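Local coordinates for protein Exo-arabinanase (Penicillium chrysogenum, PDB 3A72) that probably hydrolyses alpha-1,5-linked arabinan from the chain end, working as an exo-arabinanase, and is captured with arabinobiose bound, at residues A[9-14]-A[53-58]; A[28-33]-A[320-325]; A[162-167]-A[218-223]; A[280-285]-A[301-306]. One frame throughout, in Å; residues are numbered along the deposited sequence.

Contact 1: A[9-14]-A[53-58]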
# COMPACT_ATOMS: atom_id res chain seq x y z
N VAL A 9 5.11 13.87 -13.31
CA VAL A 9 5.56 13.09 -14.46
C VAL A 9 4.53 12.02 -14.76
O VAL A 9 4.12 11.30 -13.86
CB VAL A 9 6.91 12.47 -14.24
CG1 VAL A 9 7.33 11.60 -15.38
CG2 VAL A 9 7.97 13.55 -13.96
N THR A 10 4.12 11.88 -16.02
CA THR A 10 3.20 10.82 -16.39
C THR A 10 3.90 9.47 -16.53
O THR A 10 4.84 9.32 -17.31
CB THR A 10 2.57 11.09 -17.73
OG1 THR A 10 2.02 12.33 -17.74
CG2 THR A 10 1.45 10.12 -18.03
N ILE A 11 3.45 8.51 -15.77
CA ILE A 11 3.89 7.14 -15.94
C ILE A 11 3.03 6.43 -16.98
O ILE A 11 3.54 5.75 -17.87
CB ILE A 11 3.85 6.34 -14.60
CG1 ILE A 11 4.72 7.03 -13.54
CG2 ILE A 11 4.23 4.90 -14.85
CD1 ILE A 11 4.83 6.29 -12.23
N PHE A 12 1.70 6.60 -16.86
CA PHE A 12 0.76 5.97 -17.77
C PHE A 12 -0.52 6.79 -17.85
O PHE A 12 -1.13 7.10 -16.79
CB PHE A 12 0.40 4.56 -17.28
CG PHE A 12 -0.64 3.82 -18.09
CD1 PHE A 12 -0.44 3.53 -19.41
CD2 PHE A 12 -1.82 3.42 -17.51
CE1 PHE A 12 -1.35 2.81 -20.14
CE2 PHE A 12 -2.75 2.71 -18.22
CZ PHE A 12 -2.52 2.39 -19.53
N SER A 13 -0.94 7.13 -19.05
CA SER A 13 -2.22 7.76 -19.30
C SER A 13 -3.11 6.76 -19.99
O SER A 13 -2.79 6.34 -21.12
CB SER A 13 -2.08 9.03 -20.18
OG SER A 13 -3.30 9.81 -20.19
N PRO A 14 -4.17 6.30 -19.36
CA PRO A 14 -4.92 5.17 -19.88
C PRO A 14 -5.76 5.57 -21.11
O PRO A 14 -6.22 6.71 -21.23
CB PRO A 14 -5.84 4.79 -18.76
CG PRO A 14 -6.08 6.05 -17.99
CD PRO A 14 -4.72 6.74 -18.04
N PRO A 53 0.21 -4.19 -14.71
CA PRO A 53 1.36 -3.78 -15.53
C PRO A 53 2.53 -3.42 -14.62
O PRO A 53 2.32 -2.93 -13.54
CB PRO A 53 0.87 -2.55 -16.27
CG PRO A 53 -0.19 -1.99 -15.39
CD PRO A 53 -0.83 -3.15 -14.67
N ILE A 54 3.74 -3.65 -15.14
CA ILE A 54 4.97 -3.30 -14.40
C ILE A 54 5.73 -2.32 -15.25
O ILE A 54 6.21 -2.70 -16.34
CB ILE A 54 5.79 -4.54 -14.07
CG1 ILE A 54 5.02 -5.61 -13.33
CG2 ILE A 54 7.05 -4.14 -13.31
CD1 ILE A 54 4.54 -5.22 -11.96
N TYR A 55 5.85 -1.07 -14.80
CA TYR A 55 6.57 -0.02 -15.50
C TYR A 55 7.83 0.28 -14.72
O TYR A 55 7.83 0.34 -13.50
CB TYR A 55 5.73 1.23 -15.66
CG TYR A 55 4.77 1.23 -16.85
CD1 TYR A 55 3.88 0.20 -17.06
CD2 TYR A 55 4.73 2.31 -17.71
CE1 TYR A 55 3.01 0.23 -18.10
CE2 TYR A 55 3.84 2.35 -18.77
CZ TYR A 55 2.98 1.31 -18.98
OH TYR A 55 2.14 1.36 -20.05
N ARG A 56 8.94 0.53 -15.43
CA ARG A 56 10.24 0.79 -14.83
C ARG A 56 10.76 2.16 -15.22
O ARG A 56 10.57 2.60 -16.36
CB ARG A 56 11.26 -0.24 -15.32
CG ARG A 56 12.66 -0.04 -14.76
CD ARG A 56 13.52 -1.25 -14.98
NE ARG A 56 13.80 -1.49 -16.39
CZ ARG A 56 14.27 -2.61 -16.90
NH1 ARG A 56 14.44 -3.65 -16.12
NH2 ARG A 56 14.53 -2.63 -18.23
N SER A 57 11.45 2.80 -14.29
CA SER A 57 12.26 3.98 -14.56
C SER A 57 13.68 3.72 -14.13
O SER A 57 13.92 3.30 -12.98
CB SER A 57 11.72 5.22 -13.83
OG SER A 57 12.61 6.32 -14.05
N LYS A 58 14.63 3.99 -15.02
CA LYS A 58 16.07 3.87 -14.76
C LYS A 58 16.75 5.22 -14.67
O LYS A 58 17.98 5.30 -14.59
CB LYS A 58 16.75 2.99 -15.83
CG LYS A 58 16.29 1.55 -15.74
CD LYS A 58 16.94 0.65 -16.76
CE LYS A 58 18.40 0.58 -16.54
NZ LYS A 58 18.92 0.10 -15.28
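Tyr-55 is met along one side of its ring by Ile-11 and at its far end by Phe-12, with 146 Å² buried in all. The enclosed part lies at Ile-11, which is buried. Its CG2, anti to the backbone N (chi1 to CG1 -58°), rests 3.9 Å from Tyr-55 CD2, while the backbone O of Ile-11 approaches Tyr-55 CE2 at 3.5 Å. The phenol end is the more open side, for Phe-12 and Tyr-55 are both partly exposed. There the rings meet only obliquely, with centroids 5.8 Å apart and planes at 58°, though Tyr-55 OH still comes to 3.4 Å from Phe-12 CD1. Both rings also meet that of Trp-40. Backbone geometry explains how two consecutive residues serve one tyrosine: Ile-11 and Phe-12 form a classic beta bulge opposite Val-344, and the chain turns a corner there. The contact thereby joins the propeller blade that takes in the N-terminal strand 6-10 to the next one, through strand 52-57. No hydrogen bond crosses between the segments, so cohesion here rests on apolar and aromatic contact, with the fit set by shape rather than by directional bonding.

Contact 2: A[28-33]-A[320-325]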
# COMPACT_ATOMS: atom_id res chain seq x y z
N ASN A 28 4.60 0.92 -5.73
CA ASN A 28 5.89 0.99 -6.36
C ASN A 28 6.92 0.26 -5.50
O ASN A 28 6.66 -0.12 -4.35
CB ASN A 28 6.26 2.44 -6.67
CG ASN A 28 6.21 3.26 -5.43
OD1 ASN A 28 6.90 3.03 -4.44
ND2 ASN A 28 5.41 4.27 -5.35
N GLU A 29 8.09 0.07 -6.07
CA GLU A 29 9.23 -0.49 -5.35
C GLU A 29 10.50 0.12 -5.93
O GLU A 29 10.53 0.47 -7.10
CB GLU A 29 9.26 -2.02 -5.41
CG GLU A 29 10.35 -2.76 -4.67
CD GLU A 29 10.36 -2.47 -3.19
OE1 GLU A 29 10.12 -3.32 -2.27
OE2 GLU A 29 10.76 -1.32 -2.90
N GLN A 30 11.54 0.21 -5.12
CA GLN A 30 12.88 0.55 -5.58
C GLN A 30 13.74 -0.71 -5.38
O GLN A 30 13.82 -1.24 -4.28
CB GLN A 30 13.48 1.74 -4.84
CG GLN A 30 14.83 2.06 -5.42
CD GLN A 30 15.47 3.27 -4.79
OE1 GLN A 30 15.42 3.51 -3.58
NE2 GLN A 30 16.10 4.11 -5.63
N LEU A 31 14.35 -1.16 -6.45
CA LEU A 31 15.22 -2.32 -6.41
C LEU A 31 16.57 -1.90 -5.84
O LEU A 31 16.92 -0.71 -5.82
CB LEU A 31 15.36 -2.91 -7.80
CG LEU A 31 14.07 -3.29 -8.49
CD1 LEU A 31 14.42 -4.08 -9.75
CD2 LEU A 31 13.13 -4.09 -7.60
N PRO A 32 17.38 -2.83 -5.34
CA PRO A 32 18.68 -2.44 -4.73
C PRO A 32 19.58 -1.61 -5.66
O PRO A 32 20.27 -0.72 -5.11
CB PRO A 32 19.32 -3.80 -4.38
CG PRO A 32 18.08 -4.60 -3.99
CD PRO A 32 17.06 -4.24 -5.06
N ASN A 33 19.51 -1.82 -6.99
CA ASN A 33 20.33 -1.01 -7.90
C ASN A 33 19.82 0.39 -8.11
O ASN A 33 20.46 1.17 -8.82
CB ASN A 33 20.48 -1.70 -9.26
CG ASN A 33 19.28 -1.71 -10.12
OD1 ASN A 33 18.19 -1.29 -9.68
ND2 ASN A 33 19.46 -2.09 -11.38
N VAL A 320 10.66 6.58 0.09
CA VAL A 320 11.94 7.25 0.31
C VAL A 320 12.98 6.49 -0.51
O VAL A 320 13.26 5.30 -0.22
CB VAL A 320 12.31 7.28 1.79
CG1 VAL A 320 13.71 7.88 1.98
CG2 VAL A 320 11.27 8.09 2.59
N LEU A 321 13.51 7.13 -1.53
CA LEU A 321 14.55 6.48 -2.32
C LEU A 321 15.82 6.37 -1.52
O LEU A 321 16.09 7.15 -0.60
CB LEU A 321 14.77 7.27 -3.61
CG LEU A 321 13.54 7.42 -4.51
CD1 LEU A 321 13.97 8.14 -5.78
CD2 LEU A 321 12.86 6.11 -4.80
N SER A 322 16.65 5.37 -1.85
CA SER A 322 17.85 5.11 -1.09
C SER A 322 18.96 6.15 -1.32
O SER A 322 19.82 6.35 -0.43
CB SER A 322 18.38 3.73 -1.42
OG SER A 322 18.63 3.57 -2.77
N GLU A 323 18.94 6.78 -2.45
CA GLU A 323 20.05 7.63 -2.88
C GLU A 323 20.35 8.70 -1.87
O GLU A 323 19.47 9.31 -1.25
CB GLU A 323 19.81 8.23 -4.23
CG GLU A 323 19.98 7.25 -5.38
CD GLU A 323 18.89 6.30 -5.64
OE1 GLU A 323 17.81 6.35 -5.05
OE2 GLU A 323 19.20 5.33 -6.48
N ASP A 324 21.64 8.97 -1.72
CA ASP A 324 22.09 10.06 -0.84
C ASP A 324 21.57 9.81 0.58
O ASP A 324 21.36 10.75 1.33
CB ASP A 324 21.71 11.42 -1.37
CG ASP A 324 22.33 11.76 -2.67
OD1 ASP A 324 23.27 11.14 -3.15
OD2 ASP A 324 21.82 12.75 -3.27
N GLY A 325 21.39 8.56 1.00
CA GLY A 325 20.96 8.26 2.35
C GLY A 325 19.53 8.65 2.65
O GLY A 325 19.22 9.05 3.79
O HOH W 1 18.19 1.30 -4.02
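Gln-30 reaches across to Leu-321, Ser-322 and Glu-323 and makes every direct hydrogen bond between the segments. Walking from residue 28, Asn-28 comes first, its OD1 accepting a bond from Arg-319, just ahead of the second segment. The carboxylate of Glu-29 turns back on its own strand, and OE2 takes the backbone N of Gln-30 on its anti lone pair at 2.8 Å; the same oxygen is in a salt bridge with Arg-319. Gln-30 then stretches out, CG anti to the backbone N (chi1 -178°) and the chain extended beyond CG, which carries the amide to the other segment. Its OE1 accepts the backbone N of Ser-322 at 2.8 Å, on a lone pair in the carbonyl plane, with an N-H...O angle of 155°. On the other branch, NE2 donates at 2.9 Å to Glu-323 OE1, which receives it on its syn lone pair, although the amide and carboxylate planes are 47° apart. A second bond from NE2 to Gly-34 O helps to fix which way the amide is flipped. Over one face of the amide, Leu-321 CD2 lies 3.9 Å from Gln-30 CD. At Leu-31 the link becomes indirect: its backbone O accepts from a water that lies 2.6 Å from Ser-322 OG. This surface contact ties the end of strand 23-30, innermost in its blade, to the connection between strands 317-320 and 328-333, which holds the short, weakly bonded helix 323-326, with strand 36-42 flanking Gln-30 and Leu-321 through Leu-36.

Contact 3: A[162-167]-A[218-223]. With AHR (alpha-L-arabinofuranose), chain B.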
# COMPACT_ATOMS: atom_id res chain seq x y z
N ILE A 162 5.55 -11.34 6.37
CA ILE A 162 4.26 -11.01 6.92
C ILE A 162 3.42 -10.35 5.83
O ILE A 162 3.90 -9.43 5.15
CB ILE A 162 4.37 -10.07 8.13
CG1 ILE A 162 5.32 -10.63 9.21
CG2 ILE A 162 3.04 -9.75 8.73
CD1 ILE A 162 5.79 -9.54 10.19
N CYS A 163 2.17 -10.79 5.68
CA CYS A 163 1.20 -10.10 4.84
C CYS A 163 0.07 -9.57 5.74
O CYS A 163 -0.66 -10.35 6.32
CB CYS A 163 0.61 -11.02 3.78
SG CYS A 163 -0.51 -10.13 2.67
N TYR A 164 0.04 -8.25 5.86
CA TYR A 164 -1.08 -7.55 6.52
C TYR A 164 -2.15 -7.30 5.49
O TYR A 164 -1.84 -6.96 4.35
CB TYR A 164 -0.60 -6.22 7.08
CG TYR A 164 0.58 -6.25 8.03
CD1 TYR A 164 0.43 -6.43 9.39
CD2 TYR A 164 1.89 -6.06 7.52
CE1 TYR A 164 1.53 -6.44 10.23
CE2 TYR A 164 2.97 -6.05 8.35
CZ TYR A 164 2.81 -6.25 9.72
OH TYR A 164 3.92 -6.21 10.51
N TYR A 165 -3.42 -7.38 5.89
CA TYR A 165 -4.52 -7.11 4.94
C TYR A 165 -5.77 -6.81 5.73
O TYR A 165 -5.86 -6.99 6.94
CB TYR A 165 -4.69 -8.23 3.92
CG TYR A 165 -4.98 -9.61 4.47
CD1 TYR A 165 -6.29 -10.05 4.59
CD2 TYR A 165 -3.98 -10.48 4.87
CE1 TYR A 165 -6.56 -11.31 5.08
CE2 TYR A 165 -4.24 -11.73 5.35
CZ TYR A 165 -5.53 -12.15 5.46
OH TYR A 165 -5.80 -13.40 5.98
N SER A 166 -6.78 -6.29 5.00
CA SER A 166 -8.09 -6.01 5.55
C SER A 166 -9.01 -7.22 5.35
O SER A 166 -8.94 -7.85 4.28
CB SER A 166 -8.71 -4.79 4.90
OG SER A 166 -7.83 -3.68 4.93
N ASP A 167 -9.85 -7.51 6.33
CA ASP A 167 -10.58 -8.77 6.35
C ASP A 167 -12.02 -8.53 6.75
O ASP A 167 -12.27 -7.98 7.84
CB ASP A 167 -9.91 -9.71 7.34
CG ASP A 167 -10.36 -11.13 7.30
OD1 ASP A 167 -11.23 -11.47 6.45
OD2 ASP A 167 -9.83 -11.95 8.08
N TYR A 218 7.80 -0.30 15.01
CA TYR A 218 7.07 -0.31 13.74
C TYR A 218 5.89 0.62 13.89
O TYR A 218 5.15 0.58 14.88
CB TYR A 218 6.59 -1.71 13.36
CG TYR A 218 7.72 -2.67 13.07
CD1 TYR A 218 8.10 -2.96 11.76
CD2 TYR A 218 8.44 -3.28 14.11
CE1 TYR A 218 9.14 -3.84 11.49
CE2 TYR A 218 9.47 -4.16 13.83
CZ TYR A 218 9.83 -4.44 12.55
OH TYR A 218 10.86 -5.31 12.29
N PHE A 219 5.72 1.47 12.87
CA PHE A 219 4.61 2.43 12.72
C PHE A 219 3.58 1.82 11.78
O PHE A 219 3.86 1.66 10.59
CB PHE A 219 5.17 3.74 12.21
CG PHE A 219 4.21 4.85 11.99
CD1 PHE A 219 3.93 5.74 13.03
CD2 PHE A 219 3.55 5.05 10.79
CE1 PHE A 219 3.03 6.76 12.85
CE2 PHE A 219 2.66 6.09 10.61
CZ PHE A 219 2.40 6.95 11.64
N TYR A 220 2.46 1.43 12.34
CA TYR A 220 1.35 0.76 11.64
C TYR A 220 0.25 1.77 11.48
O TYR A 220 -0.35 2.16 12.50
CB TYR A 220 0.96 -0.47 12.46
CG TYR A 220 -0.22 -1.28 12.01
CD1 TYR A 220 -0.03 -2.54 11.42
CD2 TYR A 220 -1.52 -0.86 12.17
CE1 TYR A 220 -1.12 -3.30 11.01
CE2 TYR A 220 -2.59 -1.60 11.78
CZ TYR A 220 -2.40 -2.82 11.20
OH TYR A 220 -3.52 -3.53 10.85
N VAL A 221 -0.05 2.21 10.28
CA VAL A 221 -1.04 3.25 10.02
C VAL A 221 -2.21 2.62 9.26
O VAL A 221 -2.07 1.67 8.49
CB VAL A 221 -0.41 4.44 9.28
CG1 VAL A 221 -0.06 4.13 7.83
CG2 VAL A 221 -1.27 5.71 9.37
N TYR A 222 -3.40 3.20 9.51
CA TYR A 222 -4.63 2.70 8.91
C TYR A 222 -5.66 3.81 8.90
O TYR A 222 -5.54 4.82 9.59
CB TYR A 222 -5.14 1.52 9.69
CG TYR A 222 -5.42 1.65 11.17
CD1 TYR A 222 -6.71 1.77 11.66
CD2 TYR A 222 -4.38 1.59 12.08
CE1 TYR A 222 -6.96 1.85 13.03
CE2 TYR A 222 -4.62 1.63 13.44
CZ TYR A 222 -5.90 1.76 13.92
OH TYR A 222 -6.09 1.77 15.29
N GLU A 223 -6.71 3.62 8.06
CA GLU A 223 -7.91 4.44 8.17
C GLU A 223 -8.82 3.78 9.18
O GLU A 223 -9.01 2.55 9.16
CB GLU A 223 -8.61 4.65 6.82
CG GLU A 223 -9.16 3.36 6.20
CD GLU A 223 -9.90 3.55 4.89
OE1 GLU A 223 -9.70 4.60 4.19
OE2 GLU A 223 -10.67 2.61 4.56
O5 AHR B . -12.98 -0.83 -1.60
C5 AHR B . -12.42 -1.66 -0.53
C4 AHR B . -12.50 -0.88 0.75
O4 AHR B . -11.58 0.21 0.67
C3 AHR B . -12.07 -1.70 1.96
O3 AHR B . -13.22 -2.39 2.51
C2 AHR B . -11.52 -0.61 2.92
O2 AHR B . -10.46 -1.07 3.74
C1 AHR B . -11.11 0.53 1.99
O1 AHR B . -11.81 1.75 2.35
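Tyr-164 and Tyr-220 meet between two neighbouring blades of a six-bladed beta-propeller, each residue on the second strand of its four-stranded antiparallel sheet. The aromatic interaction is an offset edge-to-face pair: the edge of Tyr-220 points to the face of Tyr-164, with centroids 5.8 Å apart and planes at 72°. Contact is made by Tyr-220 CE1, 3.9 Å from Tyr-164 CD1. Different first torsions bring the rings together, Tyr-164 having CG anti to its carbonyl carbon (chi1 -55°) and Tyr-220 having CG anti to its backbone N (chi1 176°). Apolar packing adds Ile-162, whose CG2 sits 3.6 Å above the plane of the Tyr-164 ring, toward its rim and on the face turned from Tyr-220. Hydrogen bonding is left to other partners: none crosses between the strands, and the buried Tyr-164 OH is paired with Pro-245 O. Sugar binding appears where the strands run on to the pocket. Ser-166, which lines it, is held through OG by Glu-151 OE1 and Met-207 N, and Glu-151 OE1 also bonds the arabinofuranose. Glu-223 reaches the sugar with a chain extended beyond CG. One carboxylate oxygen, OE1, is bonded by Ser-267 N, which helps to position the group; the other, Glu-223 OE2, accepts the arabinofuranose O1 at 2.6 Å.

Contact 4: A[280-285]-A[301-306]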
# COMPACT_ATOMS: atom_id res chain seq x y z
N GLY A 280 15.19 11.14 12.18
CA GLY A 280 14.61 11.17 10.86
C GLY A 280 13.20 11.72 10.90
O GLY A 280 12.79 12.37 11.83
N THR A 281 12.46 11.41 9.84
CA THR A 281 11.13 11.93 9.62
C THR A 281 10.22 10.82 9.11
O THR A 281 10.52 10.20 8.11
CB THR A 281 11.15 13.10 8.62
OG1 THR A 281 12.13 14.09 9.04
CG2 THR A 281 9.83 13.81 8.56
N ILE A 282 9.08 10.66 9.77
CA ILE A 282 7.98 9.85 9.24
C ILE A 282 7.17 10.76 8.34
O ILE A 282 6.86 11.91 8.72
CB ILE A 282 7.09 9.25 10.35
CG1 ILE A 282 7.89 8.53 11.42
CG2 ILE A 282 6.04 8.32 9.72
CD1 ILE A 282 7.06 8.14 12.63
N ILE A 283 6.80 10.27 7.16
CA ILE A 283 6.03 11.05 6.17
C ILE A 283 4.79 10.24 5.85
O ILE A 283 4.89 9.03 5.51
CB ILE A 283 6.87 11.35 4.95
CG1 ILE A 283 8.20 11.98 5.32
CG2 ILE A 283 6.05 12.24 3.98
CD1 ILE A 283 9.11 12.19 4.12
N VAL A 284 3.62 10.86 5.97
CA VAL A 284 2.34 10.24 5.77
C VAL A 284 1.54 10.99 4.71
O VAL A 284 1.51 12.25 4.67
CB VAL A 284 1.55 10.17 7.10
CG1 VAL A 284 0.04 9.91 6.91
CG2 VAL A 284 2.15 9.10 7.98
N SER A 285 0.86 10.23 3.86
CA SER A 285 -0.15 10.72 2.94
C SER A 285 -1.50 10.11 3.33
O SER A 285 -1.58 9.00 3.87
CB SER A 285 0.20 10.29 1.51
OG SER A 285 -0.74 10.71 0.56
N GLY A 301 3.76 13.78 19.70
CA GLY A 301 3.23 15.11 19.47
C GLY A 301 2.26 15.20 18.32
O GLY A 301 1.44 14.32 18.11
N GLU A 302 2.34 16.30 17.60
CA GLU A 302 1.51 16.61 16.46
C GLU A 302 2.35 16.57 15.19
O GLU A 302 3.58 16.72 15.20
CB GLU A 302 0.85 17.96 16.61
CG GLU A 302 -0.11 17.98 17.79
CD GLU A 302 -0.77 19.25 18.09
OE1 GLU A 302 -0.34 20.27 17.48
OE2 GLU A 302 -1.67 19.30 19.02
N TRP A 303 1.67 16.40 14.07
CA TRP A 303 2.25 16.30 12.76
C TRP A 303 2.21 17.63 12.06
O TRP A 303 1.27 18.42 12.23
CB TRP A 303 1.45 15.25 11.93
CG TRP A 303 1.64 13.88 12.51
CD1 TRP A 303 1.20 13.44 13.74
CD2 TRP A 303 2.32 12.77 11.89
NE1 TRP A 303 1.60 12.11 13.93
CE2 TRP A 303 2.28 11.70 12.80
CE3 TRP A 303 2.96 12.61 10.64
CZ2 TRP A 303 2.87 10.47 12.53
CZ3 TRP A 303 3.55 11.38 10.37
CH2 TRP A 303 3.49 10.34 11.30
N THR A 304 3.24 17.90 11.25
CA THR A 304 3.33 19.13 10.49
C THR A 304 2.86 18.90 9.08
O THR A 304 3.38 18.02 8.37
CB THR A 304 4.75 19.66 10.46
OG1 THR A 304 5.20 19.89 11.81
CG2 THR A 304 4.84 21.01 9.71
N GLU A 305 1.87 19.68 8.64
CA GLU A 305 1.37 19.64 7.26
C GLU A 305 2.31 20.46 6.38
O GLU A 305 2.60 21.62 6.69
CB GLU A 305 -0.03 20.20 7.22
CG GLU A 305 -0.73 20.00 5.89
CD GLU A 305 -2.23 20.27 5.90
OE1 GLU A 305 -2.67 20.97 6.84
OE2 GLU A 305 -2.92 19.83 4.99
N ILE A 306 2.75 19.86 5.27
CA ILE A 306 3.64 20.53 4.33
C ILE A 306 3.07 20.46 2.95
O ILE A 306 2.30 19.52 2.60
CB ILE A 306 5.08 19.92 4.35
CG1 ILE A 306 5.16 18.51 3.80
CG2 ILE A 306 5.70 20.04 5.73
CD1 ILE A 306 6.56 18.00 3.58
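Ile-282 and Val-284, two residues apart on one face of strand 281-285, receive the six-membered end of the Trp-303 indole. From Trp-303 CB, CG stands anti to the carbonyl carbon (chi1 -67°), directing the ring system toward that strand. NE1, on the five-membered ring, donates outside the two segments, to Tyr-239 OH, so this buried polar atom is satisfied and the rotation of the indole is restrained. Farther out, CZ3 of Trp-303 touches Val-284 CG2 at 3.6 Å and also comes to 3.7 Å from the backbone O of Ile-282. At the tip, CH2 of Trp-303 meets Ile-282 CG2 at 3.6 Å, with that methyl near the plane of the indole and at its edge, and lies 3.8 Å from Val-284 CG2. Both methyls thus gather at the CZ3-CH2 bond, that of Ile-282 near the indole plane and that of Val-284 well out of it. Val-284 and Trp-303 cross at about a right angle, and no hydrogen bond joins the segments. Within this propeller blade, Trp-303 just precedes the outermost strand 304-306 and reaches past 292-295, touching Asn-295, to the second strand 281-285, which is backed by the innermost strand 269-273.

The four contacts are spread round one propeller and differ in their distance from the centre of the chain. Contact 3 holds Ser-166 and Glu-223 of the glycan pocket, and its centre is 9 Å from that of the chain, against 17 to 18 Å for the others. It touches contact 4 directly: Phe-219 CZ lies 3.6 Å from Trp-303 CH2, and Phe-219 CE2 is 4.0 Å from Val-284 CG2, so packing continues from one blade to the next. Contacts 1 and 2 both join the blade that combines the chain ends to the blade of strand 23-30; their centres are 17 Å apart and their nearest atoms about 5 Å. Contact 1 is about 16 Å from contact 3 at nearest atoms.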